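Local coordinates for argonaute protein (Marinitoga piezophila, PDB 5I4A) that cleaves single-stranded DNA, and can also target RNA, as directed by short guide RNAs that carry a 5'-hydroxyl end, at residues V360-E364 and F365-I369; K242-G245 and F246-K249; F309-Q312 and K313-E317. All blocks are in the same frame, centred on the assembly; numbering follows the deposited sequence.

Overall arrangement
All three contacts are local, each made within one continuous run of chain where a helix or helical turn begins. Contacts 1 and 3 belong to the Mid domain and mark the N-terminal ends of helices 364-367 and 312-320. Their centres lie about 25 Å apart. Contact 2 belongs to linker L2, on the far side of the chain's centre, with its centre about 69 Å from that of contact 1. Contact 1 is a surface contact, and a threonine hydroxyl caps its helix. Contacts 2 and 3 are partly buried. In contact 3 Val311 cannot cap by its side chain, and a water takes a first-turn amide. Contact 2 pairs 3-10 backbone bonds with leucine and phenylalanine packing.

Contact 1. Residues V360-E364 and F365-I369; sequences VKNTE and FINQI
Glu364 O is gripped by two groups. Gln368 N donates to Glu364 O at 2.9 Å. A water also donates to that oxygen. The same water accepts from Asn367 ND2. These bonds belong to the short helix 364-367 in the Mid domain, and Thr363 is its N-cap. Thr363 OG1 accepts from Ile366 N at 3.0 Å, and the bond is almost straight, with an N-H...O angle of 171°. The hydroxyl sits between the backbone N and the carbonyl carbon of its own residue (chi1 73°), which turns it toward the start of the helix. Thr363 O accepts from Asn367 N at 2.8 Å. An alanine at Thr363 would remove the hydroxyl and is likely to leave Ile366 N without its capping acceptor. Ile366 is buried and runs back along the incoming chain. Ile366 CG1 passes 3.3 Å from Thr363 OG1. Beyond that, its CD1 reaches the methyl groups of Val360 and Thr363. Val360 also packs on Phe301 of strand 295-302, so this apolar patch joins the loop to the parallel sheet. The Phe365 ring meets that of Phe351, with the planes about 20° apart. The Ile366 methyl CD1 ends 3.6 Å from Lys361 O.

Contact 2. Residues K242-G245 and F246-K249; sequences KTLG and FLNK
Leu244 packs against Phe246 and Leu247 in two different ways. With Phe246 it meets at an angle: Leu244 CD2 lies 3.9 Å from Phe246 CZ, at the end of the ring. With Leu247 it lies side by side, both side chains pointing the same way, and Leu247 CD1 is 4.1 Å from Leu244 CB. The Phe246 ring is folded back over the chain before it. Its CG stands between the backbone N and the carbonyl carbon (chi1 54°), which carries the ring back over the Leu244-Gly245 peptide. One face therefore rests on Leu244 C, 4.1 Å from the plane of the Phe246 ring and offset toward the rim. Phe246 CE2 approaches Thr243 O obliquely, at 3.6 Å.

The backbone here leaves helix 240-243 at Leu244 and continues as 3-10 turns. Leu247 N donates to Leu244 O at 2.8 Å, and Asn248 N donates to Gly245 O at 2.7 Å. Each bond spans three residues, as 3-10 geometry requires. Leu247 CB also lies close to Leu244 O, at 3.2 Å, and the Asn248 side chain folds beside Gly245 O.

The patch lies in linker L2 and faces the N-terminal domain. The Phe246 ring meets Phe99 of helix 84-101 edge-to-face, and Leu244 touches Phe99 as well. Leu244 also reaches Tyr133 of strand 127-140, in linker L1.

The chemistry is thus divided between backbone and side chains. Leu244 and Phe246 join the turn to helix 84-101 by apolar contact, and Leu247 packs on Leu244. The polar groups that shape the turn are bonded within the backbone, which lets its apolar side chains serve the packing against helix 84-101.

Contact 3. Residues F309-Q312 and K313-E317; sequences FEVQ and KSLKE
Val311 O accepts from Leu315 N at 2.8 Å, and Gln312 O accepts from Lys316 N at the same distance of 2.8 Å. The first bond is the straighter at the hydrogen, with an N-H...O angle of 167°. Ser314 N donates to a water at 3.0 Å, and that water gives a weak bond to Glu310 O, at the end of helix 305-310. The water thus links the last turn of one helix to the first turn of the next. The hydroxyl of Ser314 makes a weak hydrogen bond to Glu408 O.

The side chains divide by polarity. Val311 CG2 crosses against Leu315, 3.8 Å from Leu315 CD1. Val311 CG1 stands opposite the carbonyl carbon (chi1 -57°), which puts CG2 between the backbone N and the carbonyl carbon, facing Leu315. Val311 also packs on Lys404 and Glu408 of helix 404-409. On the exposed side, Gln312 and Lys316 run alongside each other, pointing the same way, with Gln312 NE2 4.1 Å from Lys316 CE. Further along, Lys313 NZ and Glu317 OE2 form a salt bridge one turn apart. Its modelled length is very short and therefore doubtful.

Val311 is both the first residue to leave helix 305-310 and the N-cap of helix 312-320. Its side chain has no polar atom to cap with, and a water accepts from Ser314 N, probably in place of a side-chain cap. Two consecutive helices of the Mid domain meet here, at a residue that departs from helical backbone angles and is the N-cap of the second.

Contact 1. Residues V360-E364 and F365-I369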
loop_
_atom_site.group_PDB
_atom_site.type_symbol
_atom_site.label_atom_id
_atom_site.label_comp_id
_atom_site.label_asym_id
_atom_site.label_seq_id
_atom_site.Cartn_x
_atom_site.Cartn_y
_atom_site.Cartn_z
ATOM N N VAL A 360 -4.203 -20.760 25.855
ATOM C CA VAL A 360 -5.337 -21.651 26.063
ATOM C C VAL A 360 -4.813 -22.945 26.666
ATOM O O VAL A 360 -3.771 -23.459 26.241
ATOM C CB VAL A 360 -6.093 -21.932 24.745
ATOM C CG1 VAL A 360 -7.209 -22.938 24.966
ATOM C CG2 VAL A 360 -6.641 -20.638 24.159
ATOM N N LYS A 361 -5.521 -23.466 27.663
ATOM C CA LYS A 361 -5.137 -24.737 28.262
ATOM C C LYS A 361 -5.510 -25.860 27.300
ATOM O O LYS A 361 -6.656 -25.948 26.845
ATOM C CB LYS A 361 -5.794 -24.919 29.632
ATOM C CG LYS A 361 -7.292 -25.190 29.628
ATOM C CD LYS A 361 -7.945 -24.754 30.929
ATOM C CE LYS A 361 -8.639 -25.916 31.623
ATOM N NZ LYS A 361 -9.679 -25.442 32.580
ATOM N N ASN A 362 -4.529 -26.682 26.944
ATOM C CA ASN A 362 -4.801 -27.821 26.082
ATOM C C ASN A 362 -5.587 -28.867 26.861
ATOM O O ASN A 362 -5.242 -29.199 27.999
ATOM C CB ASN A 362 -3.497 -28.415 25.548
ATOM C CG ASN A 362 -3.625 -28.918 24.120
ATOM O OD1 ASN A 362 -4.719 -28.959 23.557
ATOM N ND2 ASN A 362 -2.501 -29.313 23.530
ATOM N N THR A 363 -6.665 -29.364 26.260
ATOM C CA THR A 363 -7.506 -30.378 26.876
ATOM C C THR A 363 -7.711 -31.511 25.884
ATOM O O THR A 363 -7.399 -31.388 24.697
ATOM C CB THR A 363 -8.865 -29.812 27.310
ATOM O OG1 THR A 363 -9.674 -29.571 26.154
ATOM C CG2 THR A 363 -8.688 -28.512 28.072
ATOM N N GLU A 364 -8.243 -32.627 26.382
ATOM C CA GLU A 364 -8.579 -33.734 25.493
ATOM C C GLU A 364 -9.562 -33.285 24.423
ATOM O O GLU A 364 -9.353 -33.534 23.232
ATOM C CB GLU A 364 -9.152 -34.903 26.294
ATOM C CG GLU A 364 -9.565 -36.089 25.432
ATOM C CD GLU A 364 -10.173 -37.217 26.243
ATOM O OE1 GLU A 364 -10.960 -38.005 25.676
ATOM O OE2 GLU A 364 -9.867 -37.313 27.450
ATOM N N PHE A 365 -10.631 -32.600 24.834
ATOM C CA PHE A 365 -11.656 -32.165 23.888
ATOM C C PHE A 365 -11.078 -31.239 22.826
ATOM O O PHE A 365 -11.324 -31.418 21.627
ATOM C CB PHE A 365 -12.794 -31.466 24.630
ATOM C CG PHE A 365 -13.770 -30.780 23.721
ATOM C CD1 PHE A 365 -14.774 -31.500 23.098
ATOM C CD2 PHE A 365 -13.676 -29.420 23.474
ATOM C CE1 PHE A 365 -15.674 -30.878 22.254
ATOM C CE2 PHE A 365 -14.569 -28.794 22.624
ATOM C CZ PHE A 365 -15.571 -29.522 22.018
ATOM N N ILE A 366 -10.324 -30.225 23.251
ATOM C CA ILE A 366 -9.738 -29.286 22.299
ATOM C C ILE A 366 -8.750 -29.998 21.388
ATOM O O ILE A 366 -8.731 -29.776 20.170
ATOM C CB ILE A 366 -9.078 -28.113 23.049
ATOM C CG1 ILE A 366 -10.138 -27.293 23.788
ATOM C CG2 ILE A 366 -8.276 -27.243 22.091
ATOM C CD1 ILE A 366 -9.562 -26.299 24.774
ATOM N N ASN A 367 -7.924 -30.879 21.957
ATOM C CA ASN A 367 -6.897 -31.547 21.165
ATOM C C ASN A 367 -7.507 -32.491 20.134
ATOM O O ASN A 367 -6.976 -32.630 19.025
ATOM C CB ASN A 367 -5.935 -32.297 22.086
ATOM C CG ASN A 367 -4.882 -33.073 21.324
ATOM O OD1 ASN A 367 -3.830 -32.536 20.974
ATOM N ND2 ASN A 367 -5.159 -34.346 21.064
ATOM N N GLN A 368 -8.618 -33.148 20.472
ATOM C CA GLN A 368 -9.241 -34.086 19.545
ATOM C C GLN A 368 -10.077 -33.401 18.474
ATOM O O GLN A 368 -10.600 -34.091 17.592
ATOM C CB GLN A 368 -10.108 -35.106 20.299
ATOM C CG GLN A 368 -11.238 -34.529 21.151
ATOM C CD GLN A 368 -12.481 -34.163 20.360
ATOM O OE1 GLN A 368 -13.161 -35.030 19.814
ATOM N NE2 GLN A 368 -12.786 -32.871 20.303
ATOM N N ILE A 369 -10.224 -32.076 18.528
ATOM C CA ILE A 369 -11.005 -31.377 17.513
ATOM C C ILE A 369 -10.327 -31.542 16.163
ATOM O O ILE A 369 -9.146 -31.213 15.996
ATOM C CB ILE A 369 -11.177 -29.900 17.875
ATOM C CG1 ILE A 369 -12.248 -29.740 18.958
ATOM C CG2 ILE A 369 -11.535 -29.088 16.633
ATOM C CD1 ILE A 369 -12.391 -28.325 19.475
HETATM O O HOH W 1 -7.102 -35.313 22.525
#

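Contact 2. Residues K242-G245 and F246-K249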
loop_
_atom_site.group_PDB
_atom_site.type_symbol
_atom_site.label_atom_id
_atom_site.label_comp_id
_atom_site.label_asym_id
_atom_site.label_seq_id
_atom_site.Cartn_x
_atom_site.Cartn_y
_atom_site.Cartn_z
ATOM N N LYS A 242 -0.447 29.248 -11.978
ATOM C CA LYS A 242 0.066 30.445 -11.322
ATOM C C LYS A 242 0.998 30.099 -10.163
ATOM O O LYS A 242 2.114 30.622 -10.079
ATOM C CB LYS A 242 -1.094 31.313 -10.835
ATOM C CG LYS A 242 -0.652 32.580 -10.131
ATOM C CD LYS A 242 -1.796 33.567 -9.985
ATOM C CE LYS A 242 -1.291 34.889 -9.436
ATOM N NZ LYS A 242 -0.095 35.359 -10.191
ATOM N N THR A 243 0.554 29.218 -9.263
ATOM C CA THR A 243 1.339 28.915 -8.070
ATOM C C THR A 243 2.662 28.245 -8.427
ATOM O O THR A 243 3.691 28.508 -7.794
ATOM C CB THR A 243 0.524 28.034 -7.119
ATOM O OG1 THR A 243 -0.679 28.719 -6.751
ATOM C CG2 THR A 243 1.318 27.713 -5.859
ATOM N N LEU A 244 2.660 27.383 -9.444
ATOM C CA LEU A 244 3.862 26.680 -9.875
ATOM C C LEU A 244 4.463 27.282 -11.140
ATOM O O LEU A 244 5.097 26.567 -11.922
ATOM C CB LEU A 244 3.558 25.197 -10.084
ATOM C CG LEU A 244 2.971 24.453 -8.886
ATOM C CD1 LEU A 244 2.804 22.980 -9.208
ATOM C CD2 LEU A 244 3.846 24.644 -7.655
ATOM N N GLY A 245 4.287 28.591 -11.343
ATOM C CA GLY A 245 4.723 29.212 -12.584
ATOM C C GLY A 245 6.195 29.000 -12.880
ATOM O O GLY A 245 6.589 28.858 -14.041
ATOM N N PHE A 246 7.028 28.965 -11.837
ATOM C CA PHE A 246 8.457 28.739 -12.026
ATOM C C PHE A 246 8.748 27.438 -12.769
ATOM O O PHE A 246 9.844 27.283 -13.320
ATOM C CB PHE A 246 9.176 28.739 -10.676
ATOM C CG PHE A 246 8.596 27.775 -9.678
ATOM C CD1 PHE A 246 9.007 26.451 -9.651
ATOM C CD2 PHE A 246 7.646 28.195 -8.763
ATOM C CE1 PHE A 246 8.476 25.565 -8.734
ATOM C CE2 PHE A 246 7.112 27.313 -7.842
ATOM C CZ PHE A 246 7.527 25.999 -7.828
ATOM N N LEU A 247 7.795 26.505 -12.799
ATOM C CA LEU A 247 7.958 25.288 -13.586
ATOM C C LEU A 247 7.808 25.528 -15.083
ATOM O O LEU A 247 7.994 24.585 -15.858
ATOM C CB LEU A 247 6.952 24.224 -13.141
ATOM C CG LEU A 247 7.126 23.619 -11.745
ATOM C CD1 LEU A 247 6.178 22.444 -11.564
ATOM C CD2 LEU A 247 8.567 23.192 -11.511
ATOM N N ASN A 248 7.481 26.753 -15.508
ATOM C CA ASN A 248 7.432 27.054 -16.935
ATOM C C ASN A 248 8.757 26.758 -17.621
ATOM O O ASN A 248 8.791 26.602 -18.846
ATOM C CB ASN A 248 7.046 28.520 -17.164
ATOM C CG ASN A 248 8.227 29.474 -17.024
ATOM O OD1 ASN A 248 9.117 29.272 -16.196
ATOM N ND2 ASN A 248 8.236 30.522 -17.840
ATOM N N LYS A 249 9.844 26.677 -16.851
ATOM C CA LYS A 249 11.148 26.357 -17.416
ATOM C C LYS A 249 11.128 25.022 -18.154
ATOM O O LYS A 249 11.760 24.882 -19.208
ATOM C CB LYS A 249 12.203 26.345 -16.306
ATOM C CG LYS A 249 12.601 27.733 -15.815
ATOM C CD LYS A 249 13.549 27.678 -14.623
ATOM C CE LYS A 249 14.271 29.007 -14.450
ATOM N NZ LYS A 249 14.872 29.160 -13.097
#

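Contact 3. Residues F309-Q312 and K313-E317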
loop_
_atom_site.group_PDB
_atom_site.type_symbol
_atom_site.label_atom_id
_atom_site.label_comp_id
_atom_site.label_asym_id
_atom_site.label_seq_id
_atom_site.Cartn_x
_atom_site.Cartn_y
_atom_site.Cartn_z
ATOM N N PHE A 309 -20.675 -13.166 31.211
ATOM C CA PHE A 309 -21.921 -12.639 31.755
ATOM C C PHE A 309 -22.228 -11.248 31.211
ATOM O O PHE A 309 -23.402 -10.884 31.077
ATOM C CB PHE A 309 -21.865 -12.634 33.283
ATOM C CG PHE A 309 -21.924 -14.008 33.893
ATOM C CD1 PHE A 309 -23.060 -14.790 33.757
ATOM C CD2 PHE A 309 -20.851 -14.517 34.602
ATOM C CE1 PHE A 309 -23.123 -16.054 34.314
ATOM C CE2 PHE A 309 -20.905 -15.781 35.165
ATOM C CZ PHE A 309 -22.042 -16.550 35.020
ATOM N N GLU A 310 -21.195 -10.471 30.873
ATOM C CA GLU A 310 -21.420 -9.157 30.278
ATOM C C GLU A 310 -22.146 -9.256 28.943
ATOM O O GLU A 310 -22.883 -8.337 28.568
ATOM C CB GLU A 310 -20.092 -8.425 30.088
ATOM C CG GLU A 310 -19.368 -8.054 31.368
ATOM C CD GLU A 310 -18.025 -7.400 31.096
ATOM O OE1 GLU A 310 -17.715 -7.153 29.911
ATOM O OE2 GLU A 310 -17.278 -7.136 32.062
ATOM N N VAL A 311 -21.955 -10.355 28.213
ATOM C CA VAL A 311 -22.490 -10.515 26.869
ATOM C C VAL A 311 -23.499 -11.653 26.781
ATOM O O VAL A 311 -23.886 -12.047 25.681
ATOM C CB VAL A 311 -21.358 -10.715 25.843
ATOM C CG1 VAL A 311 -20.386 -9.547 25.888
ATOM C CG2 VAL A 311 -20.634 -12.029 26.104
ATOM N N GLN A 312 -23.941 -12.185 27.923
ATOM C CA GLN A 312 -24.784 -13.378 27.911
ATOM C C GLN A 312 -26.110 -13.126 27.201
ATOM O O GLN A 312 -26.598 -13.989 26.460
ATOM C CB GLN A 312 -25.024 -13.860 29.340
ATOM C CG GLN A 312 -25.788 -15.166 29.433
ATOM C CD GLN A 312 -26.060 -15.574 30.865
ATOM O OE1 GLN A 312 -26.003 -14.748 31.776
ATOM N NE2 GLN A 312 -26.353 -16.852 31.073
ATOM N N LYS A 313 -26.707 -11.950 27.409
ATOM C CA LYS A 313 -27.968 -11.632 26.744
ATOM C C LYS A 313 -27.808 -11.657 25.229
ATOM O O LYS A 313 -28.623 -12.254 24.515
ATOM C CB LYS A 313 -28.481 -10.270 27.209
ATOM C CG LYS A 313 -29.805 -9.871 26.581
ATOM C CD LYS A 313 -30.340 -8.573 27.161
ATOM C CE LYS A 313 -31.691 -8.218 26.556
ATOM N NZ LYS A 313 -31.604 -7.983 25.087
ATOM N N SER A 314 -26.751 -11.019 24.721
ATOM C CA SER A 314 -26.496 -11.034 23.285
ATOM C C SER A 314 -26.160 -12.439 22.799
ATOM O O SER A 314 -26.610 -12.853 21.723
ATOM C CB SER A 314 -25.368 -10.062 22.948
ATOM O OG SER A 314 -25.721 -8.735 23.290
ATOM N N LEU A 315 -25.364 -13.181 23.573
ATOM C CA LEU A 315 -25.076 -14.571 23.225
ATOM C C LEU A 315 -26.358 -15.380 23.077
ATOM O O LEU A 315 -26.492 -16.182 22.145
ATOM C CB LEU A 315 -24.173 -15.201 24.281
ATOM C CG LEU A 315 -22.707 -14.772 24.322
ATOM C CD1 LEU A 315 -22.000 -15.466 25.475
ATOM C CD2 LEU A 315 -22.018 -15.080 23.005
ATOM N N LYS A 316 -27.312 -15.185 23.990
ATOM C CA LYS A 316 -28.592 -15.875 23.879
ATOM C C LYS A 316 -29.347 -15.430 22.634
ATOM O O LYS A 316 -29.856 -16.263 21.876
ATOM C CB LYS A 316 -29.438 -15.626 25.128
ATOM C CG LYS A 316 -28.925 -16.301 26.383
ATOM C CD LYS A 316 -29.948 -16.181 27.498
ATOM C CE LYS A 316 -29.628 -17.112 28.651
ATOM N NZ LYS A 316 -30.831 -17.335 29.494
ATOM N N GLU A 317 -29.432 -14.115 22.410
ATOM C CA GLU A 317 -30.142 -13.604 21.240
ATOM C C GLU A 317 -29.526 -14.127 19.947
ATOM O O GLU A 317 -30.239 -14.381 18.972
ATOM C CB GLU A 317 -30.132 -12.073 21.240
ATOM C CG GLU A 317 -30.968 -11.444 22.339
ATOM C CD GLU A 317 -30.845 -9.932 22.367
ATOM O OE1 GLU A 317 -29.912 -9.402 21.731
ATOM O OE2 GLU A 317 -31.683 -9.274 23.023
HETATM O O HOH W 2 -25.292 -8.937 26.376
#